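Local atomic coordinates of homoserine dehydrogenase (Thermoplasma acidophilum, PDB entry 3ING), a protein that probably catalyses the NADPH-dependent interconversion of aspartate semialdehyde and homoserine, a step of threonine and methionine biosynthesis. Residues I5-V19 and L78-T90. Numbering follows the deposited sequence. Where two conformers were deposited one is given.
Sequences IRIILMGTGNVGLNV and LMGEAADLLVDCT. With NDP (NADPH dihydro-nicotinamide-adenine-dinucleotide phosphate), chain C.
Ile8, Met10 and Leu86 share one face of two neighbouring parallel strands, 5-10 and 85-88, at the centre of a Rossmann-type NADPH-binding domain, and Leu78, from the turn before strand 85-88, packs on Ile8 and Met10. Ile8 CG2, anti to the backbone N, reaches CD1 of both leucines. Packing is tight where Leu86 CD1 lies 3.4 Å from Met10 CG; bends at chi2 and chi3 of Met10, a selenomethionine, bring its CE to 4.0 Å from NDP C2A of the adenine. On the other face Leu9 CD1 rests on Val87 CG1 (3.6 Å), while Cys89 SG lies between Leu9 CD1 and Val15 CG1, joining strand to helix 14-29. The strand axes run 27° apart, and backbone bonds Ile8 N to Leu85 O, Val87 N to Ile8 O, Met10 N to Val87 O and Cys89 N to Met10 O set the parallel register.

At the cofactor end, the GxGxxG motif (Gly11, Gly13, Gly16), leading into helix 14-29, presents backbone amides: Val15 N donates to NDP O2N at 2.9 Å. A water bridges the same O2N to Gly13 N, Gly16 N and Cys89 O. Asp88 OD1 accepts from Thr90 N in an Asx turn and from Thr90 OG1.

At the far end Arg6 grips Asp84 side-on in a salt bridge, NE to OD2 and NH2 to OD1, its guanidinium 47° from the carboxylate plane. Arg6 NH2 meets Asp84 OD1 at 3.0 Å from above that plane, whereas Arg6 N uses the anti lone pair of Asp84 OD2 at 2.8 Å.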
# COMPACT_ATOMS: atom_id res chain seq x y z
N ILE A 5 -13.22 -12.32 -15.61
CA ILE A 5 -11.89 -12.32 -16.24
C ILE A 5 -11.48 -13.77 -16.43
O ILE A 5 -11.63 -14.59 -15.53
CB ILE A 5 -10.82 -11.44 -15.49
CG1 ILE A 5 -9.56 -11.32 -16.38
CG2 ILE A 5 -10.48 -11.99 -14.15
CD1 ILE A 5 -8.45 -10.35 -15.88
N ARG A 6 -11.01 -14.08 -17.63
CA ARG A 6 -10.63 -15.42 -17.98
C ARG A 6 -9.11 -15.52 -17.90
O ARG A 6 -8.41 -14.71 -18.51
CB ARG A 6 -11.08 -15.74 -19.38
CG ARG A 6 -12.64 -15.72 -19.59
CD ARG A 6 -13.00 -15.62 -21.06
NE ARG A 6 -12.43 -14.40 -21.64
CZ ARG A 6 -12.44 -14.08 -22.94
NH1 ARG A 6 -13.02 -14.88 -23.83
NH2 ARG A 6 -11.88 -12.96 -23.34
N ILE A 7 -8.62 -16.50 -17.13
CA ILE A 7 -7.17 -16.67 -16.98
C ILE A 7 -6.69 -18.07 -17.35
O ILE A 7 -7.46 -19.07 -17.40
CB ILE A 7 -6.67 -16.30 -15.54
CG1 ILE A 7 -6.82 -17.51 -14.58
CG2 ILE A 7 -7.37 -15.01 -15.07
CD1 ILE A 7 -6.34 -17.29 -13.22
N ILE A 8 -5.40 -18.11 -17.67
CA ILE A 8 -4.69 -19.35 -17.89
C ILE A 8 -3.60 -19.37 -16.82
O ILE A 8 -2.88 -18.39 -16.65
CB ILE A 8 -4.05 -19.41 -19.29
CG1 ILE A 8 -5.15 -19.65 -20.36
CG2 ILE A 8 -3.03 -20.51 -19.33
CD1 ILE A 8 -4.70 -19.30 -21.81
N LEU A 9 -3.50 -20.48 -16.09
CA LEU A 9 -2.54 -20.59 -15.01
C LEU A 9 -1.46 -21.63 -15.35
O LEU A 9 -1.77 -22.79 -15.49
CB LEU A 9 -3.23 -21.03 -13.71
CG LEU A 9 -2.34 -21.25 -12.47
CD1 LEU A 9 -1.48 -19.96 -12.21
CD2 LEU A 9 -3.13 -21.67 -11.20
N MSE A 10 -0.21 -21.21 -15.39
CA MSE A 10 0.91 -22.08 -15.64
C MSE A 10 1.63 -22.33 -14.31
O MSE A 10 2.17 -21.40 -13.74
CB MSE A 10 1.90 -21.41 -16.57
CG MSE A 10 1.42 -21.07 -17.96
SE MSE A 10 1.72 -22.53 -19.17
CE MSE A 10 3.61 -22.90 -19.10
N GLY A 11 1.62 -23.57 -13.83
CA GLY A 11 2.25 -23.91 -12.55
C GLY A 11 1.25 -23.96 -11.44
O GLY A 11 0.56 -22.98 -11.18
N THR A 12 1.16 -25.11 -10.79
CA THR A 12 0.21 -25.38 -9.71
C THR A 12 0.89 -26.06 -8.51
O THR A 12 0.41 -27.10 -7.97
CB THR A 12 -0.93 -26.25 -10.21
OG1 THR A 12 -0.39 -27.25 -11.08
CG2 THR A 12 -1.93 -25.39 -10.99
N GLY A 13 2.01 -25.46 -8.10
CA GLY A 13 2.76 -25.91 -6.94
C GLY A 13 2.32 -25.16 -5.69
O GLY A 13 1.15 -24.84 -5.54
N ASN A 14 3.26 -24.88 -4.80
CA ASN A 14 2.97 -24.18 -3.55
C ASN A 14 2.15 -22.92 -3.79
O ASN A 14 1.15 -22.66 -3.12
CB ASN A 14 4.26 -23.79 -2.82
CG ASN A 14 5.00 -24.99 -2.28
OD1 ASN A 14 4.52 -26.09 -2.39
ND2 ASN A 14 6.19 -24.78 -1.75
N VAL A 15 2.58 -22.14 -4.76
CA VAL A 15 1.92 -20.86 -4.99
C VAL A 15 0.70 -21.04 -5.90
O VAL A 15 -0.38 -20.59 -5.58
CB VAL A 15 2.90 -19.81 -5.61
CG1 VAL A 15 2.15 -18.57 -6.03
CG2 VAL A 15 4.06 -19.45 -4.64
N GLY A 16 0.88 -21.68 -7.05
CA GLY A 16 -0.21 -21.88 -8.00
C GLY A 16 -1.42 -22.64 -7.48
O GLY A 16 -2.56 -22.26 -7.78
N LEU A 17 -1.24 -23.68 -6.66
CA LEU A 17 -2.44 -24.35 -6.12
C LEU A 17 -3.19 -23.40 -5.18
O LEU A 17 -4.40 -23.39 -5.17
CB LEU A 17 -2.08 -25.66 -5.45
CG LEU A 17 -3.20 -26.68 -5.22
CD1 LEU A 17 -3.96 -27.00 -6.52
CD2 LEU A 17 -2.62 -27.96 -4.59
N ASN A 18 -2.46 -22.58 -4.42
CA ASN A 18 -3.10 -21.57 -3.56
C ASN A 18 -3.78 -20.48 -4.36
O ASN A 18 -4.73 -19.85 -3.90
CB ASN A 18 -2.07 -20.96 -2.57
CG ASN A 18 -1.86 -21.83 -1.35
OD1 ASN A 18 -2.82 -22.34 -0.79
ND2 ASN A 18 -0.60 -22.03 -0.95
N VAL A 19 -3.26 -20.21 -5.55
CA VAL A 19 -3.92 -19.25 -6.42
C VAL A 19 -5.32 -19.77 -6.80
O VAL A 19 -6.33 -19.04 -6.71
CB VAL A 19 -3.06 -18.91 -7.68
CG1 VAL A 19 -3.92 -18.26 -8.74
CG2 VAL A 19 -1.84 -17.97 -7.31
N LEU A 78 -2.34 -24.63 -24.20
CA LEU A 78 -3.32 -23.83 -23.47
C LEU A 78 -3.90 -22.69 -24.29
O LEU A 78 -4.80 -22.02 -23.85
CB LEU A 78 -2.67 -23.30 -22.19
CG LEU A 78 -2.15 -24.39 -21.24
CD1 LEU A 78 -1.41 -23.79 -20.07
CD2 LEU A 78 -3.31 -25.25 -20.74
N MSE A 79 -3.44 -22.49 -25.50
CA MSE A 79 -3.86 -21.33 -26.27
C MSE A 79 -5.14 -21.58 -27.08
O MSE A 79 -5.53 -20.73 -27.88
CB MSE A 79 -2.73 -20.89 -27.18
CG MSE A 79 -1.46 -20.58 -26.43
SE MSE A 79 -1.60 -18.91 -25.45
CE MSE A 79 -0.47 -19.30 -23.85
N GLY A 80 -5.80 -22.71 -26.87
CA GLY A 80 -7.07 -22.99 -27.52
C GLY A 80 -8.28 -22.25 -26.98
O GLY A 80 -9.34 -22.21 -27.62
N GLU A 81 -8.17 -21.70 -25.78
CA GLU A 81 -9.28 -20.98 -25.20
C GLU A 81 -8.95 -19.51 -25.15
O GLU A 81 -7.82 -19.13 -24.82
CB GLU A 81 -9.55 -21.48 -23.77
CG GLU A 81 -10.07 -22.92 -23.69
CD GLU A 81 -11.48 -23.10 -24.25
OE1 GLU A 81 -12.30 -22.14 -24.18
OE2 GLU A 81 -11.77 -24.22 -24.73
N ALA A 82 -9.95 -18.71 -25.43
CA ALA A 82 -9.87 -17.27 -25.28
C ALA A 82 -9.70 -16.95 -23.79
O ALA A 82 -10.47 -17.44 -22.98
CB ALA A 82 -11.15 -16.62 -25.82
N ALA A 83 -8.72 -16.12 -23.47
CA ALA A 83 -8.41 -15.70 -22.11
C ALA A 83 -7.95 -14.24 -22.15
O ALA A 83 -7.52 -13.74 -23.18
CB ALA A 83 -7.31 -16.57 -21.51
N ASP A 84 -8.03 -13.58 -21.01
CA ASP A 84 -7.58 -12.20 -20.89
C ASP A 84 -6.16 -12.09 -20.30
O ASP A 84 -5.48 -11.08 -20.50
CB ASP A 84 -8.53 -11.54 -19.93
CG ASP A 84 -9.98 -11.67 -20.42
OD1 ASP A 84 -10.24 -11.16 -21.52
OD2 ASP A 84 -10.81 -12.31 -19.73
N LEU A 85 -5.74 -13.13 -19.59
CA LEU A 85 -4.55 -13.04 -18.77
C LEU A 85 -3.88 -14.39 -18.56
O LEU A 85 -4.55 -15.40 -18.36
CB LEU A 85 -5.03 -12.46 -17.44
CG LEU A 85 -4.23 -11.99 -16.25
CD1 LEU A 85 -5.02 -10.87 -15.50
CD2 LEU A 85 -3.98 -13.17 -15.36
N LEU A 86 -2.54 -14.40 -18.65
CA LEU A 86 -1.74 -15.57 -18.33
C LEU A 86 -1.07 -15.33 -16.98
O LEU A 86 -0.56 -14.24 -16.72
CB LEU A 86 -0.65 -15.83 -19.38
CG LEU A 86 0.38 -16.89 -18.94
CD1 LEU A 86 -0.04 -18.33 -19.32
CD2 LEU A 86 1.74 -16.55 -19.49
N VAL A 87 -1.10 -16.34 -16.12
CA VAL A 87 -0.48 -16.28 -14.81
C VAL A 87 0.67 -17.29 -14.77
O VAL A 87 0.49 -18.48 -15.04
CB VAL A 87 -1.48 -16.58 -13.70
CG1 VAL A 87 -0.79 -16.44 -12.31
CG2 VAL A 87 -2.73 -15.70 -13.84
N ASP A 88 1.87 -16.79 -14.48
CA ASP A 88 3.08 -17.61 -14.40
C ASP A 88 3.47 -17.90 -12.97
O ASP A 88 3.97 -17.02 -12.28
CB ASP A 88 4.24 -16.90 -15.09
CG ASP A 88 5.51 -17.73 -15.13
OD1 ASP A 88 5.44 -18.90 -14.75
OD2 ASP A 88 6.58 -17.20 -15.57
N CYS A 89 3.19 -19.12 -12.52
CA CYS A 89 3.65 -19.59 -11.24
C CYS A 89 4.63 -20.77 -11.43
O CYS A 89 4.68 -21.71 -10.61
CB CYS A 89 2.45 -20.03 -10.40
SG CYS A 89 1.42 -18.62 -9.86
N THR A 90 5.37 -20.74 -12.51
CA THR A 90 6.38 -21.79 -12.80
C THR A 90 7.69 -21.40 -12.11
O THR A 90 7.87 -20.26 -11.75
CB THR A 90 6.64 -21.94 -14.31
OG1 THR A 90 7.23 -20.72 -14.79
CG2 THR A 90 5.34 -22.23 -15.08
PA NDP C . 6.80 -25.22 -7.07
O1A NDP C . 6.14 -25.65 -5.83
O2A NDP C . 8.02 -25.96 -7.47
O5B NDP C . 5.77 -25.30 -8.31
C5B NDP C . 6.10 -25.08 -9.66
C4B NDP C . 4.95 -25.49 -10.56
O4B NDP C . 5.28 -25.37 -11.92
C3B NDP C . 4.60 -26.98 -10.40
O3B NDP C . 3.24 -27.22 -10.75
C2B NDP C . 5.50 -27.64 -11.39
O2B NDP C . 5.06 -28.90 -11.82
C1B NDP C . 5.37 -26.66 -12.53
N9A NDP C . 6.48 -26.66 -13.47
C8A NDP C . 7.81 -26.93 -13.29
N7A NDP C . 8.44 -26.72 -14.49
C5A NDP C . 7.52 -26.33 -15.39
C6A NDP C . 7.65 -26.02 -16.73
N6A NDP C . 8.86 -25.78 -17.25
N1A NDP C . 6.52 -25.64 -17.36
C2A NDP C . 5.28 -25.62 -16.75
N3A NDP C . 5.13 -25.92 -15.41
C4A NDP C . 6.28 -26.27 -14.77
O3 NDP C . 7.14 -23.65 -6.99
PN NDP C . 6.41 -22.56 -6.06
O1N NDP C . 6.96 -22.65 -4.67
O2N NDP C . 4.94 -22.70 -6.30
O5D NDP C . 6.93 -21.15 -6.68
C5D NDP C . 6.42 -20.83 -7.97
C4D NDP C . 7.02 -19.50 -8.43
O4D NDP C . 6.64 -18.52 -7.49
C3D NDP C . 8.52 -19.48 -8.45
O3D NDP C . 9.06 -18.86 -9.63
C2D NDP C . 8.91 -18.74 -7.18
O2D NDP C . 10.14 -18.09 -7.28
C1D NDP C . 7.76 -17.77 -7.06
N1N NDP C . 7.57 -17.25 -5.71
C2N NDP C . 7.37 -18.13 -4.67
C3N NDP C . 7.37 -17.72 -3.35
C7N NDP C . 7.00 -18.69 -2.30
O7N NDP C . 6.30 -18.19 -1.23
N7N NDP C . 7.21 -20.00 -2.43
C4N NDP C . 7.24 -16.24 -2.99
C5N NDP C . 7.44 -15.37 -4.20
C6N NDP C . 7.57 -15.90 -5.48
P2B NDP C . 4.71 -30.10 -10.82
O1X NDP C . 4.54 -31.22 -11.81
O2X NDP C . 3.51 -29.77 -9.88
O3X NDP C . 5.95 -30.26 -9.99
O HOH W 1 3.22 -22.87 -8.41